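Local coordinates for putative sugar binding protein (Geobacillus stearothermophilus, PDB 6GUQ) that probably binds carbohydrates as a bacterial solute-binding protein and holds beta-D-glucopyranose in the cleft between its two lobes, at residues L35-L40 with L63-P68; I92-T97 with T117-A122; R144-D149 with Y242-D247. All blocks are in the same frame, centred on the assembly; numbering follows the deposited sequence.

Contact 1 of 3, residues L35-L40 with L63-P68; sequences LVPEEL and LEYIGP. With BGC (beta-D-glucopyranose), chain B.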
loop_
_atom_site.group_PDB
_atom_site.type_symbol
_atom_site.label_atom_id
_atom_site.label_comp_id
_atom_site.label_asym_id
_atom_site.label_seq_id
_atom_site.Cartn_x
_atom_site.Cartn_y
_atom_site.Cartn_z
ATOM N N LEU A 35 -8.445 13.352 6.504
ATOM C CA LEU A 35 -7.810 12.168 5.932
ATOM C C LEU A 35 -6.324 12.202 6.282
ATOM O O LEU A 35 -5.625 13.177 5.963
ATOM C CB LEU A 35 -8.001 12.110 4.413
ATOM C CG LEU A 35 -7.079 11.157 3.646
ATOM C CD1 LEU A 35 -7.336 9.703 4.043
ATOM C CD2 LEU A 35 -7.261 11.324 2.156
ATOM N N VAL A 36 -5.848 11.129 6.905
ATOM C CA VAL A 36 -4.482 10.999 7.401
ATOM C C VAL A 36 -3.743 9.987 6.522
ATOM O O VAL A 36 -4.077 8.796 6.557
ATOM C CB VAL A 36 -4.471 10.551 8.867
ATOM C CG1 VAL A 36 -3.043 10.375 9.353
ATOM C CG2 VAL A 36 -5.251 11.530 9.725
ATOM N N PRO A 37 -2.733 10.405 5.753
ATOM C CA PRO A 37 -1.907 9.445 4.996
ATOM C C PRO A 37 -0.799 8.837 5.848
ATOM O O PRO A 37 -0.495 9.303 6.944
ATOM C CB PRO A 37 -1.303 10.306 3.891
ATOM C CG PRO A 37 -1.121 11.624 4.567
ATOM C CD PRO A 37 -2.373 11.796 5.433
ATOM N N GLU A 38 -0.165 7.787 5.299
ATOM C CA GLU A 38 1.001 7.192 5.966
ATOM C C GLU A 38 2.181 8.163 6.016
ATOM O O GLU A 38 2.989 8.117 6.957
ATOM C CB GLU A 38 1.420 5.888 5.266
ATOM C CG GLU A 38 2.517 5.079 6.000
ATOM C CD GLU A 38 2.577 3.589 5.604
ATOM O OE1 GLU A 38 1.887 3.182 4.648
ATOM O OE2 GLU A 38 3.346 2.823 6.238
ATOM N N GLU A 39 2.273 9.056 5.030
ATOM C CA GLU A 39 3.353 10.029 4.909
ATOM C C GLU A 39 2.875 11.103 3.942
ATOM O O GLU A 39 2.356 10.781 2.869
ATOM C CB GLU A 39 4.652 9.358 4.418
ATOM C CG GLU A 39 5.799 10.296 4.049
ATOM C CD GLU A 39 7.133 9.563 3.912
ATOM O OE1 GLU A 39 7.581 8.906 4.884
ATOM O OE2 GLU A 39 7.728 9.627 2.819
ATOM N N LEU A 40 3.058 12.367 4.323
ATOM C CA LEU A 40 2.353 13.463 3.664
ATOM C C LEU A 40 2.632 13.494 2.160
ATOM O O LEU A 40 1.711 13.346 1.345
ATOM C CB LEU A 40 2.736 14.789 4.330
ATOM C CG LEU A 40 1.775 15.986 4.219
ATOM C CD1 LEU A 40 2.426 17.217 4.825
ATOM C CD2 LEU A 40 1.344 16.283 2.784
ATOM N N LEU A 63 -12.483 18.856 3.428
ATOM C CA LEU A 63 -11.539 17.769 3.635
ATOM C C LEU A 63 -10.182 18.336 4.035
ATOM O O LEU A 63 -9.577 19.118 3.293
ATOM C CB LEU A 63 -11.408 16.891 2.397
ATOM C CG LEU A 63 -10.471 15.728 2.743
ATOM C CD1 LEU A 63 -11.198 14.634 3.538
ATOM C CD2 LEU A 63 -9.781 15.176 1.511
ATOM N N GLU A 64 -9.713 17.937 5.203
ATOM C CA GLU A 64 -8.395 18.294 5.688
ATOM C C GLU A 64 -7.486 17.084 5.487
ATOM O O GLU A 64 -7.800 15.978 5.951
ATOM C CB GLU A 64 -8.461 18.709 7.157
ATOM C CG GLU A 64 -7.251 19.469 7.646
ATOM C CD GLU A 64 -7.225 19.611 9.161
ATOM O OE1 GLU A 64 -6.124 19.831 9.719
ATOM O OE2 GLU A 64 -8.309 19.504 9.786
ATOM N N TYR A 65 -6.380 17.287 4.776
ATOM C CA TYR A 65 -5.418 16.230 4.492
ATOM C C TYR A 65 -4.174 16.536 5.323
ATOM O O TYR A 65 -3.475 17.520 5.067
ATOM C CB TYR A 65 -5.151 16.161 2.987
ATOM C CG TYR A 65 -4.038 15.213 2.572
ATOM C CD1 TYR A 65 -4.272 13.851 2.387
ATOM C CD2 TYR A 65 -2.752 15.687 2.366
ATOM C CE1 TYR A 65 -3.260 12.990 2.010
ATOM C CE2 TYR A 65 -1.733 14.838 1.985
ATOM C CZ TYR A 65 -1.983 13.490 1.809
ATOM O OH TYR A 65 -0.943 12.651 1.439
ATOM N N ILE A 66 -3.930 15.725 6.353
ATOM C CA ILE A 66 -2.853 15.975 7.308
ATOM C C ILE A 66 -2.289 14.637 7.765
ATOM O O ILE A 66 -3.040 13.715 8.110
ATOM C CB ILE A 66 -3.307 16.786 8.540
ATOM C CG1 ILE A 66 -4.447 16.057 9.268
ATOM C CG2 ILE A 66 -3.689 18.218 8.145
ATOM C CD1 ILE A 66 -5.176 16.874 10.321
ATOM N N GLY A 67 -0.957 14.538 7.777
ATOM C CA GLY A 67 -0.261 13.340 8.183
ATOM C C GLY A 67 1.231 13.602 8.275
ATOM O O GLY A 67 1.718 14.650 7.837
ATOM N N PRO A 68 1.987 12.647 8.829
ATOM C CA PRO A 68 3.410 12.894 9.129
ATOM C C PRO A 68 4.209 13.288 7.892
ATOM O O PRO A 68 3.968 12.782 6.792
ATOM C CB PRO A 68 3.898 11.551 9.691
ATOM C CG PRO A 68 2.647 10.810 10.097
ATOM C CD PRO A 68 1.573 11.273 9.167
HETATM C C2 BGC B . 0.604 1.249 0.001
HETATM C C3 BGC B . 0.608 2.389 0.960
HETATM C C4 BGC B . 2.023 2.789 1.243
HETATM C C5 BGC B . 2.740 3.208 -0.021
HETATM C C6 BGC B . 4.168 3.484 0.344
HETATM C C1 BGC B . 1.377 1.553 -1.271
HETATM O O1 BGC B . 1.573 0.391 -1.949
HETATM O O2 BGC B . -0.724 0.855 -0.401
HETATM O O3 BGC B . 0.107 1.918 2.230
HETATM O O4 BGC B . 2.105 3.891 2.143
HETATM O O5 BGC B . 2.725 2.129 -1.005
HETATM O O6 BGC B . 4.793 4.073 -0.755
#

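Contact 2 of 3, residues I92-T97 with T117-A122; sequences ITQGLT and TIDTDA. With BGC (beta-D-glucopyranose), chain B.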
loop_
_atom_site.group_PDB
_atom_site.type_symbol
_atom_site.label_atom_id
_atom_site.label_comp_id
_atom_site.label_asym_id
_atom_site.label_seq_id
_atom_site.Cartn_x
_atom_site.Cartn_y
_atom_site.Cartn_z
ATOM N N ILE A 92 -10.755 9.583 8.406
ATOM C CA ILE A 92 -10.356 8.554 7.448
ATOM C C ILE A 92 -8.860 8.304 7.610
ATOM O O ILE A 92 -8.049 9.227 7.451
ATOM C CB ILE A 92 -10.698 8.966 6.008
ATOM C CG1 ILE A 92 -12.189 9.285 5.902
ATOM C CG2 ILE A 92 -10.306 7.859 5.019
ATOM C CD1 ILE A 92 -12.607 9.808 4.543
ATOM N N THR A 93 -8.494 7.056 7.909
ATOM C CA THR A 93 -7.110 6.712 8.215
ATOM C C THR A 93 -6.848 5.248 7.888
ATOM O O THR A 93 -7.767 4.426 7.851
ATOM C CB THR A 93 -6.781 6.956 9.697
ATOM O OG1 THR A 93 -5.402 6.635 9.950
ATOM C CG2 THR A 93 -7.655 6.079 10.574
ATOM N N GLN A 94 -5.566 4.936 7.688
ATOM C CA GLN A 94 -5.092 3.559 7.706
ATOM C C GLN A 94 -5.251 2.956 9.095
ATOM O O GLN A 94 -5.131 3.644 10.111
ATOM C CB GLN A 94 -3.601 3.470 7.341
ATOM C CG GLN A 94 -3.222 3.513 5.881
ATOM C CD GLN A 94 -1.698 3.749 5.715
ATOM O OE1 GLN A 94 -1.145 4.696 6.285
ATOM N NE2 GLN A 94 -1.027 2.877 4.964
ATOM N N GLY A 95 -5.463 1.644 9.131
ATOM C CA GLY A 95 -5.437 0.913 10.382
ATOM C C GLY A 95 -4.138 0.154 10.488
ATOM O O GLY A 95 -4.104 -1.079 10.405
ATOM N N LEU A 96 -3.066 0.914 10.711
ATOM C CA LEU A 96 -1.718 0.489 10.343
ATOM C C LEU A 96 -1.258 -0.731 11.133
ATOM O O LEU A 96 -0.754 -1.696 10.552
ATOM C CB LEU A 96 -0.755 1.649 10.533
ATOM C CG LEU A 96 0.383 1.678 9.527
ATOM C CD1 LEU A 96 -0.045 1.077 8.188
ATOM C CD2 LEU A 96 0.815 3.115 9.363
ATOM N N THR A 97 -1.390 -0.701 12.456
ATOM C CA THR A 97 -0.998 -1.832 13.287
ATOM C C THR A 97 -2.103 -2.159 14.279
ATOM O O THR A 97 -2.720 -1.259 14.861
ATOM C CB THR A 97 0.302 -1.565 14.057
ATOM O OG1 THR A 97 -0.013 -0.920 15.292
ATOM C CG2 THR A 97 1.256 -0.674 13.258
ATOM N N THR A 117 -11.653 3.240 7.685
ATOM C CA THR A 117 -10.302 2.845 7.320
ATOM C C THR A 117 -10.116 2.905 5.805
ATOM O O THR A 117 -11.051 2.650 5.032
ATOM C CB THR A 117 -9.957 1.437 7.823
ATOM O OG1 THR A 117 -10.947 0.496 7.407
ATOM C CG2 THR A 117 -9.824 1.411 9.328
ATOM N N ILE A 118 -8.890 3.252 5.387
ATOM C CA ILE A 118 -8.531 3.381 3.980
ATOM C C ILE A 118 -7.183 2.701 3.768
ATOM O O ILE A 118 -6.290 2.802 4.618
ATOM C CB ILE A 118 -8.501 4.865 3.536
ATOM C CG1 ILE A 118 -8.386 4.983 2.021
ATOM C CG2 ILE A 118 -7.352 5.640 4.175
ATOM C CD1 ILE A 118 -8.668 6.404 1.518
ATOM N N ASP A 119 -7.066 1.949 2.659
ATOM C CA ASP A 119 -5.796 1.399 2.160
ATOM C C ASP A 119 -5.292 0.224 3.002
ATOM O O ASP A 119 -4.834 -0.794 2.461
ATOM C CB ASP A 119 -4.754 2.528 2.071
ATOM C CG ASP A 119 -3.343 2.032 1.760
ATOM O OD1 ASP A 119 -2.619 1.667 2.715
ATOM O OD2 ASP A 119 -2.955 2.029 0.568
ATOM N N THR A 120 -5.387 0.346 4.322
ATOM C CA THR A 120 -5.001 -0.706 5.258
ATOM C C THR A 120 -6.085 -0.812 6.320
ATOM O O THR A 120 -6.373 0.177 7.004
ATOM C CB THR A 120 -3.644 -0.392 5.906
ATOM O OG1 THR A 120 -2.680 -0.096 4.885
ATOM C CG2 THR A 120 -3.161 -1.560 6.749
ATOM N N ASP A 121 -6.684 -1.998 6.458
ATOM C CA ASP A 121 -7.818 -2.184 7.355
ATOM C C ASP A 121 -7.350 -2.622 8.743
ATOM O O ASP A 121 -6.243 -3.157 8.920
ATOM C CB ASP A 121 -8.805 -3.218 6.783
ATOM C CG ASP A 121 -10.199 -3.189 7.485
ATOM O OD1 ASP A 121 -10.532 -2.174 8.155
ATOM O OD2 ASP A 121 -10.964 -4.185 7.355
ATOM N N ALA A 122 -8.217 -2.354 9.741
ATOM C CA ALA A 122 -8.141 -2.900 11.103
ATOM C C ALA A 122 -9.472 -3.595 11.384
ATOM O O ALA A 122 -10.327 -3.066 12.120
ATOM C CB ALA A 122 -7.848 -1.812 12.138
HETATM C C2 BGC B . 0.604 1.249 0.001
HETATM C C3 BGC B . 0.608 2.389 0.960
HETATM C C4 BGC B . 2.023 2.789 1.243
HETATM C C5 BGC B . 2.740 3.208 -0.021
HETATM C C6 BGC B . 4.168 3.484 0.344
HETATM C C1 BGC B . 1.377 1.553 -1.271
HETATM O O1 BGC B . 1.573 0.391 -1.949
HETATM O O2 BGC B . -0.724 0.855 -0.401
HETATM O O3 BGC B . 0.107 1.918 2.230
HETATM O O4 BGC B . 2.105 3.891 2.143
HETATM O O5 BGC B . 2.725 2.129 -1.005
HETATM O O6 BGC B . 4.793 4.073 -0.755
#

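Contact 3 of 3, residues R144-D149 with Y242-D247; sequences RALAED and YIIGFD. With BGC (beta-D-glucopyranose), chain B.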
loop_
_atom_site.group_PDB
_atom_site.type_symbol
_atom_site.label_atom_id
_atom_site.label_comp_id
_atom_site.label_asym_id
_atom_site.label_seq_id
_atom_site.Cartn_x
_atom_site.Cartn_y
_atom_site.Cartn_z
ATOM N N ARG A 144 1.347 -15.431 -7.750
ATOM C CA ARG A 144 0.899 -16.186 -8.913
ATOM C C ARG A 144 1.559 -15.688 -10.194
ATOM O O ARG A 144 1.914 -16.487 -11.066
ATOM C CB ARG A 144 -0.624 -16.093 -9.024
ATOM C CG ARG A 144 -1.368 -17.043 -8.103
ATOM C CD ARG A 144 -1.376 -18.465 -8.632
ATOM N NE ARG A 144 -2.364 -19.253 -7.914
ATOM C CZ ARG A 144 -2.108 -20.067 -6.891
ATOM N NH1 ARG A 144 -0.860 -20.237 -6.461
ATOM N NH2 ARG A 144 -3.117 -20.718 -6.300
ATOM N N ALA A 145 1.695 -14.367 -10.345
ATOM C CA ALA A 145 2.328 -13.814 -11.540
ATOM C C ALA A 145 3.819 -14.160 -11.587
ATOM O O ALA A 145 4.337 -14.592 -12.622
ATOM C CB ALA A 145 2.119 -12.303 -11.584
ATOM N N LEU A 146 4.520 -13.998 -10.465
ATOM C CA LEU A 146 5.925 -14.373 -10.432
ATOM C C LEU A 146 6.105 -15.835 -10.806
ATOM O O LEU A 146 7.068 -16.194 -11.492
ATOM C CB LEU A 146 6.519 -14.098 -9.048
ATOM C CG LEU A 146 8.014 -14.388 -8.877
ATOM C CD1 LEU A 146 8.635 -13.359 -7.933
ATOM C CD2 LEU A 146 8.237 -15.815 -8.370
ATOM N N ALA A 147 5.209 -16.703 -10.343
ATOM C CA ALA A 147 5.380 -18.113 -10.652
ATOM C C ALA A 147 5.057 -18.403 -12.112
ATOM O O ALA A 147 5.700 -19.267 -12.718
ATOM C CB ALA A 147 4.547 -18.979 -9.714
ATOM N N GLU A 148 4.107 -17.680 -12.710
ATOM C CA GLU A 148 3.883 -17.842 -14.145
ATOM C C GLU A 148 5.076 -17.337 -14.938
ATOM O O GLU A 148 5.520 -17.986 -15.893
ATOM C CB GLU A 148 2.623 -17.102 -14.581
ATOM C CG GLU A 148 1.325 -17.884 -14.297
ATOM C CD GLU A 148 0.073 -17.146 -14.766
ATOM O OE1 GLU A 148 -0.769 -16.808 -13.901
ATOM O OE2 GLU A 148 -0.064 -16.897 -15.993
ATOM N N ASP A 149 5.611 -16.179 -14.552
ATOM C CA ASP A 149 6.611 -15.519 -15.375
ATOM C C ASP A 149 7.936 -16.278 -15.351
ATOM O O ASP A 149 8.546 -16.487 -16.404
ATOM C CB ASP A 149 6.781 -14.073 -14.909
ATOM C CG ASP A 149 5.611 -13.174 -15.325
ATOM O OD1 ASP A 149 4.697 -13.658 -16.027
ATOM O OD2 ASP A 149 5.600 -11.980 -14.934
ATOM N N TYR A 242 14.346 -10.872 -12.334
ATOM C CA TYR A 242 12.923 -10.588 -12.442
ATOM C C TYR A 242 12.513 -9.628 -11.324
ATOM O O TYR A 242 12.872 -9.837 -10.158
ATOM C CB TYR A 242 12.135 -11.894 -12.346
ATOM C CG TYR A 242 10.641 -11.734 -12.387
ATOM C CD1 TYR A 242 9.968 -11.708 -13.599
ATOM C CD2 TYR A 242 9.897 -11.621 -11.218
ATOM C CE1 TYR A 242 8.600 -11.565 -13.651
ATOM C CE2 TYR A 242 8.526 -11.478 -11.262
ATOM C CZ TYR A 242 7.883 -11.448 -12.485
ATOM O OH TYR A 242 6.516 -11.315 -12.555
ATOM N N ILE A 243 11.775 -8.575 -11.676
ATOM C CA ILE A 243 11.288 -7.607 -10.694
ATOM C C ILE A 243 9.773 -7.472 -10.835
ATOM O O ILE A 243 9.281 -7.019 -11.880
ATOM C CB ILE A 243 11.951 -6.229 -10.863
ATOM C CG1 ILE A 243 13.479 -6.307 -10.683
ATOM C CG2 ILE A 243 11.374 -5.236 -9.872
ATOM C CD1 ILE A 243 14.188 -5.023 -11.072
ATOM N N ILE A 244 9.038 -7.821 -9.777
ATOM C CA ILE A 244 7.609 -7.511 -9.668
ATOM C C ILE A 244 7.389 -6.625 -8.443
ATOM O O ILE A 244 7.775 -6.987 -7.319
ATOM C CB ILE A 244 6.740 -8.774 -9.598
ATOM C CG1 ILE A 244 5.263 -8.376 -9.464
ATOM C CG2 ILE A 244 7.201 -9.670 -8.452
ATOM C CD1 ILE A 244 4.320 -9.516 -9.595
ATOM N N GLY A 245 6.779 -5.457 -8.665
ATOM C CA GLY A 245 6.520 -4.534 -7.575
ATOM C C GLY A 245 5.054 -4.190 -7.410
ATOM O O GLY A 245 4.181 -4.929 -7.881
ATOM N N PHE A 246 4.769 -3.059 -6.762
ATOM C CA PHE A 246 3.408 -2.611 -6.494
ATOM C C PHE A 246 3.158 -1.256 -7.141
ATOM O O PHE A 246 4.080 -0.453 -7.332
ATOM C CB PHE A 246 3.136 -2.507 -4.983
ATOM C CG PHE A 246 2.248 -3.597 -4.447
ATOM C CD1 PHE A 246 2.741 -4.884 -4.263
ATOM C CD2 PHE A 246 0.912 -3.332 -4.118
ATOM C CE1 PHE A 246 1.921 -5.900 -3.764
ATOM C CE2 PHE A 246 0.076 -4.341 -3.617
ATOM C CZ PHE A 246 0.573 -5.625 -3.446
ATOM N N ASP A 247 1.894 -1.028 -7.494
ATOM C CA ASP A 247 1.379 0.267 -7.930
ATOM C C ASP A 247 1.931 0.717 -9.279
ATOM O O ASP A 247 2.750 0.022 -9.895
ATOM C CB ASP A 247 1.638 1.314 -6.846
ATOM C CG ASP A 247 0.951 0.949 -5.531
ATOM O OD1 ASP A 247 -0.310 0.797 -5.540
ATOM O OD2 ASP A 247 1.664 0.792 -4.504
HETATM C C2 BGC B . 0.604 1.249 0.001
HETATM C C3 BGC B . 0.608 2.389 0.960
HETATM C C4 BGC B . 2.023 2.789 1.243
HETATM C C5 BGC B . 2.740 3.208 -0.021
HETATM C C6 BGC B . 4.168 3.484 0.344
HETATM C C1 BGC B . 1.377 1.553 -1.271
HETATM O O1 BGC B . 1.573 0.391 -1.949
HETATM O O2 BGC B . -0.724 0.855 -0.401
HETATM O O3 BGC B . 0.107 1.918 2.230
HETATM O O4 BGC B . 2.105 3.891 2.143
HETATM O O5 BGC B . 2.725 2.129 -1.005
HETATM O O6 BGC B . 4.793 4.073 -0.755
#

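Contact 1 of 3, residues L35-L40 with L63-P68
Tyr65 reaches across from the end of strand 62-65 to touch Leu35, Pro37 and Leu40 in turn, and its path can be followed atom by atom. At CB the side chain turns so that CG lies trans to the amide nitrogen (chi1 173°), which carries the ring over the chain leaving strand 32-36. The first ring atom to make contact is CD1, 3.9 Å from Leu35 CD2, a methyl that lies in the ring plane at its edge. Farther out, Pro37 covers one face: its CD stands 4.2 Å from the Tyr65 ring centroid and 28° off the normal, a CH-pi contact, while its CG leans over CE1 and CZ. On the other flank CE2 meets Leu40 CD2 edge-on at 3.5 Å. The tip is polar: Tyr65 OH donates to Leu40 O at 2.7 Å, lying in the carbonyl plane on a lone pair (C=O...O angle 137°).

Backbone bonds fix the register of this parallel pair, the two strands of a beta-alpha-beta unit whose crossover is helix 43-59. Leu35 N gives to Glu64 O at 2.8 Å, and Ile66 N returns to Leu35 O at 3.1 Å. Beyond the strands the loops stay paired, since Leu40 N meets Pro68 O at 2.7 Å. Between them Gly67 runs close to Pro37, where a beta carbon would clash with the proline CD.

The side chain of Glu38 starts out away from 63-68, and its OE1 accepts from O4 of the glucose. Tyrosine, proline and backbone bonds hold the loop on the side of 63-68, while the acid meets the sugar, which is consistent with a carboxylate being presented in a defined position.

Contact 2 of 3, residues I92-T97 with T117-A122
The amide of Gln94 and the carboxylate of Asp119 run side by side, pointing the same way, with their planes 67° apart. Gln94 NE2 comes down on one face of the carboxylate and donates to Asp119 OD1 at 3.0 Å, 39° out of its plane. Thr120 OG1 reaches the same oxygen from the opposite face, at 2.8 Å. The sugar engages both carboxylate oxygens: O3 of the glucose donates to OD1, and its O2 to Asp119 OD2 at 2.7 Å.

These groups sit at the C-terminal ends of two parallel strands in a beta-alpha-beta unit, 90-93 and 115-118 joined by helix 98-109, the usual place for ligand-binding loops in this periplasmic binding protein fold. Gln94 braces two sugar-binding acids, its NE2 also bonding to Glu38 OE1 and lying 3.1 Å from O3 of the glucose. Asp119 takes a positive phi (74°) at the centre of a classic gamma turn, Thr120 N bonding to Ile118 O.

Below the site the strands are joined through Ile118 N and Thr93 O, 3.0 Å apart, with Ile92 CG2 packed on Ile118 CG2 at 3.8 Å. Farther along, the loops run so close that a beta carbon on Gly95 would collide with that of Ala122. There, Gly95 N donates to Thr120 O at 2.7 Å.

Contact 3 of 3, residues R144-D149 with Y242-D247
Tyr242 and Asp149 meet at about a right angle, the carboxylate plane turned 70° from that of the ring. The hydroxyl at the ring's tip donates to Asp149 OD2 at 2.6 Å; this oxygen lies at the ring edge, in its plane, and is approached on its anti side. The three-layer alpha/beta/alpha sandwich of the second lobe of a type I periplasmic binding protein sets the frame: helix 135-149 lies against strand 242-246, their local axes 9.7 Å apart and nearly antiparallel at 161°.

With chi1 at 178°, Tyr242 holds its CG trans to the backbone nitrogen and sends the ring from the strand's start towards the last turn of the helix. Asp149 CB presses on the ring at CE1, 3.3 Å away. Leu146 comes from the same side of the ring plane, slanting toward CE2, its CG 3.8 Å from that atom. The helix thus meets the ring from one side of its plane, through an aspartate and a leucine about one turn apart. A phenylalanine here would probably cost Asp149 OD2 its hydroxyl partner and leave the carboxylate freer to turn, though OD1 would keep its salt bridge to Arg301.

Two residues along the strand, Ile244 points to the same side and continues the apolar layer. Its two branches divide the work, CG2 meeting Leu146 CD1 at 4.0 Å and CD1 meeting Ala145 CB at 4.1 Å. Ile243, between them, faces the opposite way, onto helix 224-234, so the strand is covered on both sides.

The same strand ends at the sugar site, well away from the helix. There the carboxylate of Asp247 is split between two partners, OD1 taking Gln267 NE2 while OD2 accepts from O1 of the glucose at 2.6 Å.

Overall arrangement
Contacts 1 and 2 lie in one lobe, on neighbouring strands 32-36 and 90-93, and they touch through the backbone, Val36 N bonding to Ile92 O, and through a shared polar network at the sugar. Contact 3 belongs to the other lobe, its centre about 30 Å and 25 Å from those of contacts 1 and 2. Contact 2 is the most buried and the richest in side-chain polar bonds. Contact 1, at the edge strand of the sheet, is only partly buried and leans on backbone pairing and a tyrosine. Contact 3 packs helix on strand, largely apolar apart from one tyrosine-aspartate bond. All three deliver a carboxylate to the same glucose, from either side of the cleft.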